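Long-range contacts in fructose-bisphosphate aldolase class I (Thermoproteus tenax, PDB 1W8S), which is a TIM-barrel enzyme of the DeoC/LacD aldolase family with a pocket that holds FBP: residues Ala175-Tyr180 and Leu200-Pro205; Ile160-Ala165 and Ser188-Val193; Ile19-Asp24 and Arg232-Arg237. The protein carries 2 engineered substitutions. All coordinates share one frame; numbering follows the deposited sequence.

Overall arrangement
All three contacts belong to one TIM barrel. Interaction 1 pairs two neighbouring barrel strands, and interaction 3 ties the first strand to the short helix that follows the last one. Their centres lie about 12 Å apart and both reach FBP: Gly204 of the one and Arg232 of the other bind the same phosphate, and Asn233 ND2 hydrogen-bonds to Pro205 O. Interaction 2 lies in the outer helical layer behind interaction 1, with centres about 11 Å apart, and touches it where Val161 and Ala165 pack on Ile178. From Val161's side chain FBP is about 11 Å away. Interactions 2 and 3 sit on opposite sides of the chain's centre, about 14 Å apart at their nearest atoms.

Interaction 1: Ala175-Tyr180 and Leu200-Pro205; sequences AMKIKY and LMSGGP. With FBP (1,6-di-O-phosphono-beta-D-fructofuranose), chain O.
Strands 175-179 and 200-202 run parallel, with short axes inclined at 39°, and three backbone bonds join them: Leu200 N to Met176 O (2.8 Å), Ile178 N to Leu200 O (3.0 Å) and Ser202 N to Ile178 O (2.9 Å). They are neighbouring strands of a TIM barrel, linked through helix 184-193 as a beta-alpha-beta unit. Beyond Ser202 N, a water carries the connection on, accepting from Tyr180 N and donating to Ser202 O.

Side chains alternate between the two faces of the sheet. Ile178 and Met201 face the surrounding helices, Ile178 packing on Val161 and Ala165, Met201 on Phe213 and Val220. Met201 CG also lies 3.9 Å from Tyr180 CB, and the bend of the methionine chain at chi2 brings its CE near that CB as well.

Lys177, Leu200 and Ser202 share the other face. Lys177 starts with CG opposite its backbone N (chi1 171°), which lays CG alongside Ser202 CB at 3.9 Å; the chain then bends at chi3 and delivers NZ between O2 and O3 of FBP, with a hydrogen bond to O2 whose very short length should be read with caution. Ser202 OG meets the same O2 at 2.7 Å, so lysine and serine converge on one ligand atom. The more extended Lys179 reaches the second phosphate, its NZ 2.8 Å from O6P, while also forming a salt bridge with Glu155. Backbone also meets the first phosphate: Gly204 N donates to O3P at 2.7 Å, alongside the guanidinium of Arg232.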
loop_
_atom_site.group_PDB
_atom_site.type_symbol
_atom_site.label_atom_id
_atom_site.label_comp_id
_atom_site.label_asym_id
_atom_site.label_seq_id
_atom_site.Cartn_x
_atom_site.Cartn_y
_atom_site.Cartn_z
ATOM N N ALA E 175 18.186 21.019 8.388
ATOM C CA ALA E 175 18.035 22.341 7.791
ATOM C C ALA E 175 16.733 22.311 7.013
ATOM O O ALA E 175 16.192 21.222 6.708
ATOM C CB ALA E 175 19.206 22.631 6.843
ATOM N N MET E 176 16.246 23.472 6.602
ATOM C CA MET E 176 14.999 23.491 5.844
ATOM C C MET E 176 15.003 24.559 4.760
ATOM O O MET E 176 15.747 25.548 4.839
ATOM C CB MET E 176 13.795 23.693 6.778
ATOM C CG MET E 176 13.679 25.100 7.385
ATOM S SD MET E 176 12.256 25.266 8.519
ATOM C CE MET E 176 12.928 24.424 9.931
ATOM N N LYS E 177 14.131 24.358 3.782
ATOM C CA LYS E 177 13.891 25.287 2.704
ATOM C C LYS E 177 12.420 25.615 2.703
ATOM O O LYS E 177 11.588 24.716 2.734
ATOM C CB LYS E 177 14.288 24.657 1.378
ATOM C CG LYS E 177 13.885 25.448 0.157
ATOM C CD LYS E 177 14.667 25.003 -1.124
ATOM C CE LYS E 177 14.347 23.576 -1.567
ATOM N NZ LYS E 177 14.627 23.305 -3.014
ATOM N N ILE E 178 12.086 26.897 2.738
ATOM C CA ILE E 178 10.696 27.352 2.746
ATOM C C ILE E 178 10.560 28.594 1.864
ATOM O O ILE E 178 11.559 29.226 1.530
ATOM C CB ILE E 178 10.198 27.671 4.180
ATOM C CG1 ILE E 178 10.970 28.852 4.780
ATOM C CG2 ILE E 178 10.273 26.431 5.075
ATOM C CD1 ILE E 178 10.511 29.238 6.142
ATOM N N LYS E 179 9.325 28.936 1.512
ATOM C CA LYS E 179 9.028 30.105 0.679
ATOM C C LYS E 179 9.072 31.390 1.497
ATOM O O LYS E 179 8.747 31.414 2.676
ATOM C CB LYS E 179 7.631 29.945 0.020
ATOM C CG LYS E 179 7.607 28.765 -0.999
ATOM C CD LYS E 179 6.382 28.753 -1.929
ATOM C CE LYS E 179 6.656 27.823 -3.121
ATOM N NZ LYS E 179 5.536 27.715 -4.125
ATOM N N TYR E 180 9.458 32.470 0.841
ATOM C CA TYR E 180 9.476 33.784 1.440
ATOM C C TYR E 180 8.057 34.355 1.516
ATOM O O TYR E 180 7.260 34.181 0.584
ATOM C CB TYR E 180 10.374 34.701 0.580
ATOM C CG TYR E 180 10.661 36.052 1.176
ATOM C CD1 TYR E 180 11.005 36.190 2.518
ATOM C CD2 TYR E 180 10.628 37.202 0.391
ATOM C CE1 TYR E 180 11.269 37.426 3.076
ATOM C CE2 TYR E 180 10.896 38.460 0.954
ATOM C CZ TYR E 180 11.214 38.558 2.299
ATOM O OH TYR E 180 11.484 39.790 2.875
ATOM N N LEU E 200 16.561 28.278 4.846
ATOM C CA LEU E 200 16.936 28.694 3.512
ATOM C C LEU E 200 15.702 29.134 2.763
ATOM O O LEU E 200 14.684 28.440 2.748
ATOM C CB LEU E 200 17.568 27.526 2.765
ATOM C CG LEU E 200 18.926 27.025 3.258
ATOM C CD1 LEU E 200 19.307 25.748 2.514
ATOM C CD2 LEU E 200 20.009 28.105 3.091
ATOM N N MET E 201 15.777 30.290 2.143
ATOM C CA MET E 201 14.678 30.813 1.347
ATOM C C MET E 201 14.757 30.177 -0.027
ATOM O O MET E 201 15.805 30.184 -0.658
ATOM C CB MET E 201 14.815 32.339 1.209
ATOM C CG MET E 201 13.887 33.002 0.167
ATOM S SD MET E 201 14.806 33.914 -1.119
ATOM C CE MET E 201 13.465 34.682 -1.989
ATOM N N SER E 202 13.637 29.628 -0.487
ATOM C CA SER E 202 13.500 29.158 -1.856
ATOM C C SER E 202 13.385 30.362 -2.778
ATOM O O SER E 202 12.553 31.229 -2.553
ATOM C CB SER E 202 12.216 28.322 -1.952
ATOM O OG SER E 202 12.250 27.539 -3.121
ATOM N N GLY E 203 14.209 30.428 -3.818
ATOM C CA GLY E 203 14.262 31.604 -4.676
ATOM C C GLY E 203 12.960 32.040 -5.326
ATOM O O GLY E 203 12.645 33.244 -5.317
ATOM N N GLY E 204 12.223 31.085 -5.897
ATOM C CA GLY E 204 10.982 31.343 -6.612
ATOM C C GLY E 204 11.178 31.724 -8.082
ATOM O O GLY E 204 12.328 31.793 -8.567
ATOM N N PRO E 205 10.072 32.000 -8.791
ATOM C CA PRO E 205 10.128 32.460 -10.181
ATOM C C PRO E 205 11.023 33.664 -10.349
ATOM O O PRO E 205 11.117 34.478 -9.422
ATOM C CB PRO E 205 8.669 32.865 -10.495
ATOM C CG PRO E 205 7.871 32.020 -9.622
ATOM C CD PRO E 205 8.682 31.909 -8.316
HETATM P P1 FBP O . 13.991 28.352 -7.462
HETATM O O1P FBP O . 14.097 28.306 -8.936
HETATM O O2P FBP O . 14.879 29.426 -6.764
HETATM O O3P FBP O . 12.560 28.571 -6.956
HETATM O O1 FBP O . 14.499 26.936 -6.935
HETATM C C1 FBP O . 14.413 26.593 -5.569
HETATM C C2 FBP O . 13.360 25.490 -5.393
HETATM O O2 FBP O . 13.201 25.179 -3.991
HETATM C C3 FBP O . 13.672 24.199 -6.163
HETATM O O3 FBP O . 14.633 23.355 -5.550
HETATM C C4 FBP O . 12.280 23.573 -6.243
HETATM O O4 FBP O . 12.098 22.638 -7.293
HETATM C C5 FBP O . 11.414 24.801 -6.490
HETATM O O5 FBP O . 12.077 25.911 -5.862
HETATM C C6 FBP O . 10.015 24.590 -5.923
HETATM O O6 FBP O . 9.272 25.786 -6.081
HETATM P P2 FBP O . 7.856 25.793 -6.865
HETATM O O4P FBP O . 7.790 27.101 -7.617
HETATM O O5P FBP O . 7.751 24.548 -7.749
HETATM O O6P FBP O . 6.688 25.880 -5.865
HETATM O O HOH W 1 10.032 32.169 -2.080
#

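Interaction 2: Ile160-Ala165 and Ser188-Val193; sequences IVAYAA and SWAVKV
Ala162 and Ala190 mark the closest approach of two helices, their CA atoms only 4.0 Å apart. The short axes come within 8.1 Å at an angle of 19°, so the helices run nearly side by side in the same direction. Such closeness is allowed by the small residues at the interface: Ala165 and Ala190 point their CB atoms across the seam, while Ala162 lies beside it. No hydrogen bond crosses between the segments.

The apolar contacts spread along the seam. Ala190 CB fits against the backbone at Ala162 CA and also meets Val161 CG1 at 3.9 Å. One turn further on, Ala165 CB lies 4.2 Å from Val193 CG2. These are helices 158-171 and 184-193 of the outer layer of a TIM barrel, flanking strand 175-179 in the chain; Val161, Ala165 and Ala190 all rest on Ile178 of that strand.

Side chains also press on backbone carbonyls. Ala165 CB sits 3.5 Å from Ala190 O, and Val193 CG2 is 3.6 Å from Ala162 O. Val193 O, for its part, accepts a hydrogen bond from Arg166 NH1.

The aromatic part belongs to Trp189. Its indole extends with CG opposite the backbone N (chi1 175°), and this swings the five-membered ring toward the other helix, where CD1 comes within 3.6 Å of Ala162 CB, approached obliquely. Val193 of the same helix covers one indole face, with CG1 3.6 Å above the ring plane and over its centre; chi1 of -59° places CG1 there while leaving CG2 for the facing helix.

Intersubunit packing continues on this side: Pro31 of a second subunit touches Ala162 and Val193, and Met35 of that subunit touches Trp189.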
loop_
_atom_site.group_PDB
_atom_site.type_symbol
_atom_site.label_atom_id
_atom_site.label_comp_id
_atom_site.label_asym_id
_atom_site.label_seq_id
_atom_site.Cartn_x
_atom_site.Cartn_y
_atom_site.Cartn_z
ATOM N N ILE E 160 1.089 30.326 6.735
ATOM C CA ILE E 160 1.400 29.105 5.990
ATOM C C ILE E 160 2.899 28.881 6.003
ATOM O O ILE E 160 3.383 27.766 6.237
ATOM C CB ILE E 160 0.838 29.183 4.525
ATOM C CG1 ILE E 160 -0.681 29.298 4.522
ATOM C CG2 ILE E 160 1.288 28.001 3.705
ATOM C CD1 ILE E 160 -1.381 28.144 5.125
ATOM N N VAL E 161 3.675 29.950 5.807
ATOM C CA VAL E 161 5.132 29.777 5.812
ATOM C C VAL E 161 5.655 29.426 7.220
ATOM O O VAL E 161 6.530 28.582 7.374
ATOM C CB VAL E 161 5.841 31.032 5.234
ATOM C CG1 VAL E 161 7.331 31.003 5.445
ATOM C CG2 VAL E 161 5.484 31.207 3.736
ATOM N N ALA E 162 5.171 30.122 8.250
ATOM C CA ALA E 162 5.515 29.726 9.621
ATOM C C ALA E 162 5.119 28.256 9.915
ATOM O O ALA E 162 5.885 27.525 10.558
ATOM C CB ALA E 162 4.903 30.679 10.614
ATOM N N TYR E 163 3.963 27.811 9.423
ATOM C CA TYR E 163 3.534 26.401 9.614
ATOM C C TYR E 163 4.543 25.498 8.911
ATOM O O TYR E 163 5.027 24.506 9.480
ATOM C CB TYR E 163 2.103 26.179 9.122
ATOM C CG TYR E 163 1.273 25.087 9.825
ATOM C CD1 TYR E 163 -0.122 25.119 9.769
ATOM C CD2 TYR E 163 1.875 24.029 10.527
ATOM C CE1 TYR E 163 -0.905 24.123 10.398
ATOM C CE2 TYR E 163 1.106 23.042 11.167
ATOM C CZ TYR E 163 -0.271 23.081 11.097
ATOM O OH TYR E 163 -1.019 22.081 11.716
ATOM N N ALA E 164 4.938 25.880 7.707
ATOM C CA ALA E 164 5.854 25.074 6.926
ATOM C C ALA E 164 7.142 24.865 7.723
ATOM O O ALA E 164 7.676 23.769 7.803
ATOM C CB ALA E 164 6.152 25.751 5.623
ATOM N N ALA E 165 7.638 25.948 8.292
ATOM C CA ALA E 165 8.888 25.945 9.013
ATOM C C ALA E 165 8.769 25.081 10.269
ATOM O O ALA E 165 9.661 24.287 10.580
ATOM C CB ALA E 165 9.263 27.373 9.386
ATOM N N SER E 188 10.550 36.622 9.778
ATOM C CA SER E 188 11.294 36.414 11.037
ATOM C C SER E 188 10.511 35.536 12.032
ATOM O O SER E 188 11.123 34.866 12.851
ATOM C CB SER E 188 11.648 37.755 11.692
ATOM O OG SER E 188 10.466 38.392 12.070
ATOM N N TRP E 189 9.173 35.558 11.988
ATOM C CA TRP E 189 8.357 34.659 12.818
ATOM C C TRP E 189 8.561 33.185 12.368
ATOM O O TRP E 189 8.663 32.277 13.187
ATOM C CB TRP E 189 6.865 35.030 12.752
ATOM C CG TRP E 189 5.926 34.080 13.497
ATOM C CD1 TRP E 189 4.880 33.363 12.968
ATOM C CD2 TRP E 189 5.938 33.782 14.895
ATOM N NE1 TRP E 189 4.274 32.609 13.946
ATOM C CE2 TRP E 189 4.895 32.859 15.143
ATOM C CE3 TRP E 189 6.725 34.204 15.973
ATOM C CZ2 TRP E 189 4.627 32.354 16.414
ATOM C CZ3 TRP E 189 6.452 33.700 17.241
ATOM C CH2 TRP E 189 5.416 32.787 17.448
ATOM N N ALA E 190 8.601 32.956 11.065
ATOM C CA ALA E 190 8.919 31.630 10.536
ATOM C C ALA E 190 10.281 31.128 10.983
ATOM O O ALA E 190 10.438 29.989 11.426
ATOM C CB ALA E 190 8.844 31.658 9.012
ATOM N N VAL E 191 11.287 31.991 10.862
ATOM C CA VAL E 191 12.630 31.702 11.324
ATOM C C VAL E 191 12.634 31.427 12.816
ATOM O O VAL E 191 13.342 30.527 13.275
ATOM C CB VAL E 191 13.571 32.885 10.976
ATOM C CG1 VAL E 191 14.966 32.727 11.618
ATOM C CG2 VAL E 191 13.676 33.038 9.456
ATOM N N LYS E 192 11.869 32.211 13.586
ATOM C CA LYS E 192 11.843 32.008 15.027
ATOM C C LYS E 192 11.294 30.637 15.390
ATOM O O LYS E 192 11.880 29.923 16.210
ATOM C CB LYS E 192 11.047 33.092 15.752
ATOM C CG LYS E 192 11.006 32.883 17.288
ATOM C CD LYS E 192 10.219 33.978 18.003
ATOM C CE LYS E 192 10.116 33.711 19.528
ATOM N NZ LYS E 192 9.974 35.003 20.255
ATOM N N VAL E 193 10.197 30.232 14.757
ATOM C CA VAL E 193 9.541 28.996 15.149
ATOM C C VAL E 193 10.322 27.760 14.676
ATOM O O VAL E 193 10.088 26.660 15.173
ATOM C CB VAL E 193 8.060 28.917 14.651
ATOM C CG1 VAL E 193 7.250 30.056 15.201
ATOM C CG2 VAL E 193 8.001 28.869 13.137
#

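Interaction 3: Ile19-Asp24 and Arg232-Arg237; sequences IILAYD and RNVWQR. With FBP (1,6-di-O-phosphono-beta-D-fructofuranose), chain O.
Oxygen O1P of FBP is gripped twice by Arg232, from N and from NE, each 2.9 Å away, while Trp235, three residues on, reaches across with NE1 to Ala22 O. That crossing bond is 3.0 Å long and nearly straight at 175°, with the carbonyl oxygen in the indole plane. Trp235 stands with CG between its own backbone N and carbonyl carbon (chi1 51°), which folds the indole back against the start of its own helix, where Arg232 N lies over one face near the rim. Tyr23 takes the opposite face in a T-shaped stack, directing its edge at the five-membered ring; the planes meet at 87° with centroids 5.6 Å apart. Leu21 CD1 closes the apolar side, 4.0 Å from Val234 CB and in contact with the indole edge at CD1.

Both segments also hold the ligand. Asp24 OD1 accepts from O3 of FBP at 2.7 Å and OD2 accepts from O4. The Arg232 side chain bends at chi3 and brings NH2 to O3P at 2.8 Å and to O4P, spanning both phosphates. A short helix after the last strand that turns its first backbone N-H, here Arg232 N, to a phosphate is characteristic of the phosphate-binding site of many TIM barrels.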
loop_
_atom_site.group_PDB
_atom_site.type_symbol
_atom_site.label_atom_id
_atom_site.label_comp_id
_atom_site.label_asym_id
_atom_site.label_seq_id
_atom_site.Cartn_x
_atom_site.Cartn_y
_atom_site.Cartn_z
ATOM N N ILE E 19 24.512 30.007 0.260
ATOM C CA ILE E 19 23.814 30.055 -1.010
ATOM C C ILE E 19 23.960 28.685 -1.640
ATOM O O ILE E 19 25.067 28.214 -1.838
ATOM C CB ILE E 19 24.385 31.107 -1.976
ATOM C CG1 ILE E 19 24.373 32.500 -1.353
ATOM C CG2 ILE E 19 23.574 31.086 -3.267
ATOM C CD1 ILE E 19 24.944 33.574 -2.234
ATOM N N ILE E 20 22.828 28.080 -1.961
ATOM C CA ILE E 20 22.783 26.766 -2.586
ATOM C C ILE E 20 22.173 26.950 -3.947
ATOM O O ILE E 20 21.148 27.585 -4.056
ATOM C CB ILE E 20 21.897 25.815 -1.763
ATOM C CG1 ILE E 20 22.443 25.633 -0.351
ATOM C CG2 ILE E 20 21.811 24.477 -2.447
ATOM C CD1 ILE E 20 23.796 25.115 -0.328
ATOM N N LEU E 21 22.822 26.427 -4.973
ATOM C CA LEU E 21 22.305 26.518 -6.331
ATOM C C LEU E 21 21.407 25.305 -6.628
ATOM O O LEU E 21 21.870 24.168 -6.738
ATOM C CB LEU E 21 23.435 26.616 -7.347
ATOM C CG LEU E 21 23.026 27.027 -8.761
ATOM C CD1 LEU E 21 22.340 28.392 -8.765
ATOM C CD2 LEU E 21 24.227 27.039 -9.678
ATOM N N ALA E 22 20.115 25.573 -6.745
ATOM C CA ALA E 22 19.099 24.542 -6.864
ATOM C C ALA E 22 18.940 24.177 -8.330
ATOM O O ALA E 22 18.802 25.044 -9.168
ATOM C CB ALA E 22 17.790 25.063 -6.313
ATOM N N TYR E 23 18.931 22.891 -8.631
ATOM C CA TYR E 23 18.854 22.422 -9.983
ATOM C C TYR E 23 18.090 21.101 -10.103
ATOM O O TYR E 23 18.477 20.232 -10.884
ATOM C CB TYR E 23 20.239 22.268 -10.544
ATOM C CG TYR E 23 20.316 22.076 -12.020
ATOM C CD1 TYR E 23 19.822 23.049 -12.880
ATOM C CD2 TYR E 23 20.941 20.964 -12.574
ATOM C CE1 TYR E 23 19.939 22.923 -14.266
ATOM C CE2 TYR E 23 21.079 20.823 -13.968
ATOM C CZ TYR E 23 20.560 21.804 -14.801
ATOM O OH TYR E 23 20.673 21.704 -16.154
ATOM N N ASP E 24 17.007 20.969 -9.336
ATOM C CA ASP E 24 16.061 19.858 -9.527
ATOM C C ASP E 24 14.960 20.181 -10.516
ATOM O O ASP E 24 14.055 19.375 -10.719
ATOM C CB ASP E 24 15.440 19.358 -8.196
ATOM C CG ASP E 24 14.780 20.472 -7.383
ATOM O OD1 ASP E 24 15.220 21.650 -7.501
ATOM O OD2 ASP E 24 13.847 20.267 -6.575
ATOM N N ARG E 232 16.154 29.556 -10.489
ATOM C CA ARG E 232 15.775 30.377 -11.643
ATOM C C ARG E 232 16.340 31.784 -11.600
ATOM O O ARG E 232 16.797 32.303 -12.616
ATOM C CB ARG E 232 14.251 30.435 -11.782
ATOM C CG ARG E 232 13.634 29.067 -12.142
ATOM C CD ARG E 232 12.125 29.045 -11.999
ATOM N NE ARG E 232 11.811 28.757 -10.606
ATOM C CZ ARG E 232 10.608 28.619 -10.134
ATOM N NH1 ARG E 232 9.561 28.720 -10.931
ATOM N NH2 ARG E 232 10.449 28.370 -8.846
ATOM N N ASN E 233 16.319 32.419 -10.428
ATOM C CA ASN E 233 16.803 33.809 -10.333
ATOM C C ASN E 233 18.315 33.949 -10.533
ATOM O O ASN E 233 18.816 35.063 -10.654
ATOM C CB ASN E 233 16.378 34.454 -9.018
ATOM C CG ASN E 233 15.018 35.063 -9.103
ATOM O OD1 ASN E 233 14.831 36.088 -9.781
ATOM N ND2 ASN E 233 14.034 34.408 -8.501
ATOM N N VAL E 234 19.035 32.833 -10.571
ATOM C CA VAL E 234 20.399 32.810 -11.071
ATOM C C VAL E 234 20.448 32.271 -12.515
ATOM O O VAL E 234 20.781 33.008 -13.422
ATOM C CB VAL E 234 21.357 32.042 -10.118
ATOM C CG1 VAL E 234 22.750 31.889 -10.724
ATOM C CG2 VAL E 234 21.469 32.798 -8.793
ATOM N N TRP E 235 20.121 31.001 -12.744
ATOM C CA TRP E 235 20.429 30.410 -14.063
ATOM C C TRP E 235 19.437 30.661 -15.185
ATOM O O TRP E 235 19.743 30.340 -16.336
ATOM C CB TRP E 235 20.814 28.931 -13.977
ATOM C CG TRP E 235 19.900 28.080 -13.224
ATOM C CD1 TRP E 235 20.130 27.493 -12.020
ATOM C CD2 TRP E 235 18.600 27.665 -13.629
ATOM N NE1 TRP E 235 19.039 26.742 -11.639
ATOM C CE2 TRP E 235 18.089 26.827 -12.617
ATOM C CE3 TRP E 235 17.796 27.926 -14.742
ATOM C CZ2 TRP E 235 16.825 26.280 -12.676
ATOM C CZ3 TRP E 235 16.547 27.335 -14.805
ATOM C CH2 TRP E 235 16.074 26.553 -13.783
ATOM N N GLN E 236 18.282 31.258 -14.895
ATOM C CA GLN E 236 17.424 31.760 -15.986
ATOM C C GLN E 236 17.875 33.130 -16.506
ATOM O O GLN E 236 17.259 33.651 -17.439
ATOM C CB GLN E 236 15.946 31.865 -15.587
ATOM C CG GLN E 236 15.181 30.565 -15.639
ATOM C CD GLN E 236 13.655 30.762 -15.615
ATOM O OE1 GLN E 236 13.120 31.502 -14.785
ATOM N NE2 GLN E 236 12.966 30.076 -16.517
ATOM N N ARG E 237 18.910 33.720 -15.895
ATOM C CA ARG E 237 19.480 34.987 -16.367
ATOM C C ARG E 237 20.656 34.765 -17.307
ATOM O O ARG E 237 21.508 33.936 -17.048
ATOM C CB ARG E 237 19.930 35.841 -15.190
ATOM C CG ARG E 237 18.824 36.089 -14.217
ATOM C CD ARG E 237 19.205 36.976 -13.059
ATOM N NE ARG E 237 18.060 37.215 -12.169
ATOM C CZ ARG E 237 17.026 37.975 -12.484
ATOM N NH1 ARG E 237 16.984 38.590 -13.651
ATOM N NH2 ARG E 237 16.017 38.125 -11.624
HETATM P P1 FBP O . 13.991 28.352 -7.462
HETATM O O1P FBP O . 14.097 28.306 -8.936
HETATM O O2P FBP O . 14.879 29.426 -6.764
HETATM O O3P FBP O . 12.560 28.571 -6.956
HETATM O O1 FBP O . 14.499 26.936 -6.935
HETATM C C1 FBP O . 14.413 26.593 -5.569
HETATM C C2 FBP O . 13.360 25.490 -5.393
HETATM O O2 FBP O . 13.201 25.179 -3.991
HETATM C C3 FBP O . 13.672 24.199 -6.163
HETATM O O3 FBP O . 14.633 23.355 -5.550
HETATM C C4 FBP O . 12.280 23.573 -6.243
HETATM O O4 FBP O . 12.098 22.638 -7.293
HETATM C C5 FBP O . 11.414 24.801 -6.490
HETATM O O5 FBP O . 12.077 25.911 -5.862
HETATM C C6 FBP O . 10.015 24.590 -5.923
HETATM O O6 FBP O . 9.272 25.786 -6.081
HETATM P P2 FBP O . 7.856 25.793 -6.865
HETATM O O4P FBP O . 7.790 27.101 -7.617
HETATM O O5P FBP O . 7.751 24.548 -7.749
HETATM O O6P FBP O . 6.688 25.880 -5.865
#